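Local coordinates for beta-galactosidase (Marinomonas sp. ef1, PDB 6Y2K), which releases terminal beta-D-galactose from beta-galactosides by hydrolysis, as a cold-active, hexameric glycoside hydrolase of family GH42, at residues 259-264 with 307-312. Numbering follows the deposited sequence. Where two conformers were deposited one is given.
Sequences LDVASW and NGRLWI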
ATOM      1  N   LEU A 259       0.441 -33.798 -43.519  1.00 18.15           N
ATOM      2  CA  LEU A 259       0.468 -34.805 -42.472  1.00 17.97           C
ATOM      3  C   LEU A 259      -0.942 -35.308 -42.176  1.00 17.67           C
ATOM      4  O   LEU A 259      -1.932 -34.706 -42.601  1.00 17.29           O
ATOM      5  CB  LEU A 259       1.112 -34.229 -41.207  1.00 18.38           C
ATOM      6  CG  LEU A 259       2.599 -33.859 -41.332  1.00 18.60           C
ATOM      7  CD1 LEU A 259       3.003 -32.934 -40.188  1.00 18.94           C
ATOM      8  CD2 LEU A 259       3.496 -35.092 -41.350  1.00 18.55           C
ATOM      9  N   ASP A 260      -1.016 -36.424 -41.458  1.00 17.38           N
ATOM     10  CA  ASP A 260      -2.294 -37.048 -41.102  1.00 17.32           C
ATOM     11  C   ASP A 260      -2.825 -36.602 -39.748  1.00 17.32           C
ATOM     12  O   ASP A 260      -4.036 -36.606 -39.531  1.00 17.66           O
ATOM     13  CB  ASP A 260      -2.148 -38.566 -41.106  1.00 17.13           C
ATOM     14  CG  ASP A 260      -1.715 -39.092 -42.449  1.00 17.29           C
ATOM     15  OD1 ASP A 260      -2.334 -38.713 -43.475  1.00 17.19           O
ATOM     16  OD2 ASP A 260      -0.730 -39.860 -42.495  1.00 17.14           O
ATOM     17  N   VAL A 261      -1.920 -36.256 -38.830  1.00 17.00           N
ATOM     18  CA  VAL A 261      -2.272 -35.954 -37.447  1.00 16.76           C
ATOM     19  C   VAL A 261      -1.451 -34.752 -36.986  1.00 16.19           C
ATOM     20  O   VAL A 261      -0.278 -34.630 -37.348  1.00 15.40           O
ATOM     21  CB  VAL A 261      -1.931 -37.138 -36.505  1.00 17.31           C
ATOM     22  CG1 VAL A 261      -2.303 -36.806 -35.062  1.00 17.63           C
ATOM     23  CG2 VAL A 261      -2.615 -38.428 -36.962  1.00 17.68           C
ATOM     24  N   ALA A 262      -2.075 -33.877 -36.198  1.00 15.80           N
ATOM     25  CA  ALA A 262      -1.360 -32.824 -35.484  1.00 16.01           C
ATOM     26  C   ALA A 262      -1.184 -33.301 -34.056  1.00 15.76           C
ATOM     27  O   ALA A 262      -2.163 -33.629 -33.392  1.00 15.93           O
ATOM     28  CB  ALA A 262      -2.145 -31.528 -35.511  1.00 15.93           C
ATOM     29  N   SER A 263       0.057 -33.367 -33.592  1.00 15.62           N
ATOM     30  CA  SER A 263       0.327 -33.656 -32.191  1.00 15.62           C
ATOM     31  C   SER A 263       1.024 -32.467 -31.576  1.00 15.38           C
ATOM     32  O   SER A 263       1.595 -31.639 -32.289  1.00 15.98           O
ATOM     33  CB  SER A 263       1.173 -34.915 -32.018  1.00 15.57           C
ATOM     34  OG  SER A 263       2.510 -34.722 -32.416  1.00 15.65           O
ATOM     35  N   TRP A 264       0.964 -32.367 -30.254  1.00 15.24           N
ATOM     36  CA  TRP A 264       1.671 -31.290 -29.573  1.00 15.51           C
ATOM     37  C   TRP A 264       2.140 -31.653 -28.181  1.00 15.07           C
ATOM     38  O   TRP A 264       1.772 -32.698 -27.629  1.00 14.69           O
ATOM     39  CB  TRP A 264       0.859 -29.984 -29.613  1.00 15.78           C
ATOM     40  CG  TRP A 264      -0.182 -29.857 -28.567  1.00 15.86           C
ATOM     41  CD1 TRP A 264      -1.372 -30.517 -28.511  1.00 16.17           C
ATOM     42  CD2 TRP A 264      -0.148 -28.982 -27.435  1.00 15.89           C
ATOM     43  NE1 TRP A 264      -2.081 -30.119 -27.400  1.00 16.25           N
ATOM     44  CE2 TRP A 264      -1.354 -29.174 -26.721  1.00 16.15           C
ATOM     45  CE3 TRP A 264       0.779 -28.042 -26.960  1.00 16.02           C
ATOM     46  CZ2 TRP A 264      -1.647 -28.477 -25.547  1.00 16.15           C
ATOM     47  CZ3 TRP A 264       0.491 -27.347 -25.786  1.00 16.07           C
ATOM     48  CH2 TRP A 264      -0.716 -27.562 -25.099  1.00 16.03           C
ATOM     49  N   ASN A 307      -6.769 -31.344 -39.216  1.00 22.15           N
ATOM     50  CA  ASN A 307      -8.010 -31.617 -39.935  0.50 22.53           C
ATOM     51  C   ASN A 307      -8.905 -32.596 -39.157  1.00 22.40           C
ATOM     52  O   ASN A 307      -9.429 -33.568 -39.709  1.00 22.77           O
ATOM     53  CB  ASN A 307      -7.680 -32.107 -41.354  0.50 23.47           C
ATOM     54  CG  ASN A 307      -7.008 -31.031 -42.189  0.50 23.97           C
ATOM     55  OD1 ASN A 307      -7.611 -29.999 -42.484  0.50 24.46           O
ATOM     56  ND2 ASN A 307      -5.747 -31.260 -42.562  0.50 24.49           N
ATOM     57  N   GLY A 308      -9.069 -32.323 -37.860  1.00 20.88           N
ATOM     58  CA  GLY A 308      -9.872 -33.169 -36.962  1.00 20.01           C
ATOM     59  C   GLY A 308      -9.091 -34.112 -36.059  1.00 18.67           C
ATOM     60  O   GLY A 308      -9.578 -34.486 -34.989  1.00 18.85           O
ATOM     61  N   ARG A 309      -7.878 -34.491 -36.475  1.00 17.94           N
ATOM     62  CA  ARG A 309      -7.066 -35.476 -35.753  1.00 16.97           C
ATOM     63  C   ARG A 309      -5.969 -34.838 -34.872  1.00 16.68           C
ATOM     64  O   ARG A 309      -5.018 -34.216 -35.378  1.00 15.48           O
ATOM     65  CB  ARG A 309      -6.448 -36.443 -36.752  1.00 16.82           C
ATOM     66  CG  ARG A 309      -7.496 -37.221 -37.543  1.00 16.90           C
ATOM     67  CD  ARG A 309      -6.891 -38.421 -38.249  1.00 16.63           C
ATOM     68  NE  ARG A 309      -6.348 -39.392 -37.303  1.00 16.50           N
ATOM     69  CZ  ARG A 309      -5.489 -40.367 -37.616  1.00 16.84           C
ATOM     70  NH1 ARG A 309      -5.037 -40.513 -38.863  1.00 17.18           N
ATOM     71  NH2 ARG A 309      -5.067 -41.201 -36.673  1.00 16.50           N
ATOM     72  N   LEU A 310      -6.127 -35.019 -33.560  1.00 16.32           N
ATOM     73  CA  LEU A 310      -5.284 -34.412 -32.532  1.00 16.02           C
ATOM     74  C   LEU A 310      -4.706 -35.497 -31.652  1.00 15.72           C
ATOM     75  O   LEU A 310      -5.457 -36.351 -31.187  1.00 15.38           O
ATOM     76  CB  LEU A 310      -6.142 -33.502 -31.646  1.00 16.52           C
ATOM     77  CG  LEU A 310      -5.513 -32.915 -30.370  1.00 16.47           C
ATOM     78  CD1 LEU A 310      -4.424 -31.915 -30.732  1.00 16.74           C
ATOM     79  CD2 LEU A 310      -6.571 -32.263 -29.496  1.00 16.70           C
ATOM     80  N   TRP A 311      -3.388 -35.457 -31.432  1.00 15.28           N
ATOM     81  CA  TRP A 311      -2.715 -36.205 -30.374  1.00 15.84           C
ATOM     82  C   TRP A 311      -1.968 -35.225 -29.467  1.00 15.77           C
ATOM     83  O   TRP A 311      -1.666 -34.099 -29.869  1.00 15.51           O
ATOM     84  CB  TRP A 311      -1.664 -37.179 -30.923  1.00 16.25           C
ATOM     85  CG  TRP A 311      -2.133 -38.300 -31.817  1.00 16.54           C
ATOM     86  CD1 TRP A 311      -3.410 -38.645 -32.129  1.00 16.98           C
ATOM     87  CD2 TRP A 311      -1.290 -39.238 -32.489  1.00 16.96           C
ATOM     88  NE1 TRP A 311      -3.424 -39.730 -32.975  1.00 17.02           N
ATOM     89  CE2 TRP A 311      -2.130 -40.119 -33.207  1.00 17.09           C
ATOM     90  CE3 TRP A 311       0.096 -39.415 -32.560  1.00 17.04           C
ATOM     91  CZ2 TRP A 311      -1.625 -41.166 -33.997  1.00 17.37           C
ATOM     92  CZ3 TRP A 311       0.603 -40.461 -33.351  1.00 17.74           C
ATOM     93  CH2 TRP A 311      -0.263 -41.326 -34.049  1.00 17.40           C
ATOM     94  N   ILE A 312      -1.667 -35.663 -28.249  1.00 15.54           N
ATOM     95  CA  ILE A 312      -0.665 -35.008 -27.423  1.00 15.92           C
ATOM     96  C   ILE A 312       0.518 -35.977 -27.433  1.00 16.16           C
ATOM     97  O   ILE A 312       0.439 -37.051 -26.845  1.00 16.17           O
ATOM     98  CB  ILE A 312      -1.160 -34.735 -25.980  1.00 16.39           C
ATOM     99  CG1 ILE A 312      -2.076 -33.498 -25.933  1.00 16.49           C
ATOM    100  CG2 ILE A 312       0.021 -34.465 -25.039  1.00 16.66           C
ATOM    101  CD1 ILE A 312      -3.318 -33.556 -26.793  1.00 16.50           C
TER
HETATM  102  O   HOH W   1      -3.874 -32.935 -43.582  1.00 35.17           O
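Val261 sits over the indole of Trp311, where strands 261-266 and 310-315 run as parallel neighbours, the sixth and seventh staves of the TIM barrel. Val261 CG1 lies 3.5 Å from the centroid of the five-membered ring of Trp311, only 6° off the normal, a CH-pi contact made squarely over the face. A chi1 of 180° sets the other branch, CG2, beside the backbone N and anti to the carbonyl carbon, where it covers a face of the Arg309 guanidinium, Val261 CG2 lying 3.5 Å from Arg309 CZ. On the opposite face of the sheet Trp264 lies side by side with Ile312; Trp264 NE1 is 3.7 Å from Ile312 CG1 while hydrogen-bonding to His299 ND1 of helix 294-305, which packs against this side. Between the two faces, Ala262 N donates to Arg309 O and Trp311 N to Ala262 O, both nearly straight at 166°; Trp264 N reaches Trp311 O in a more bent bond. Farther out, Asp260 OD2 forms a salt bridge with Arg231. At the polar edge Glu347 OE1 accepts a hydrogen bond from Trp311 NE1, its OE2 makes a salt bridge with Arg309 NE, and Asp238 OD1 makes another with Arg309 NH1.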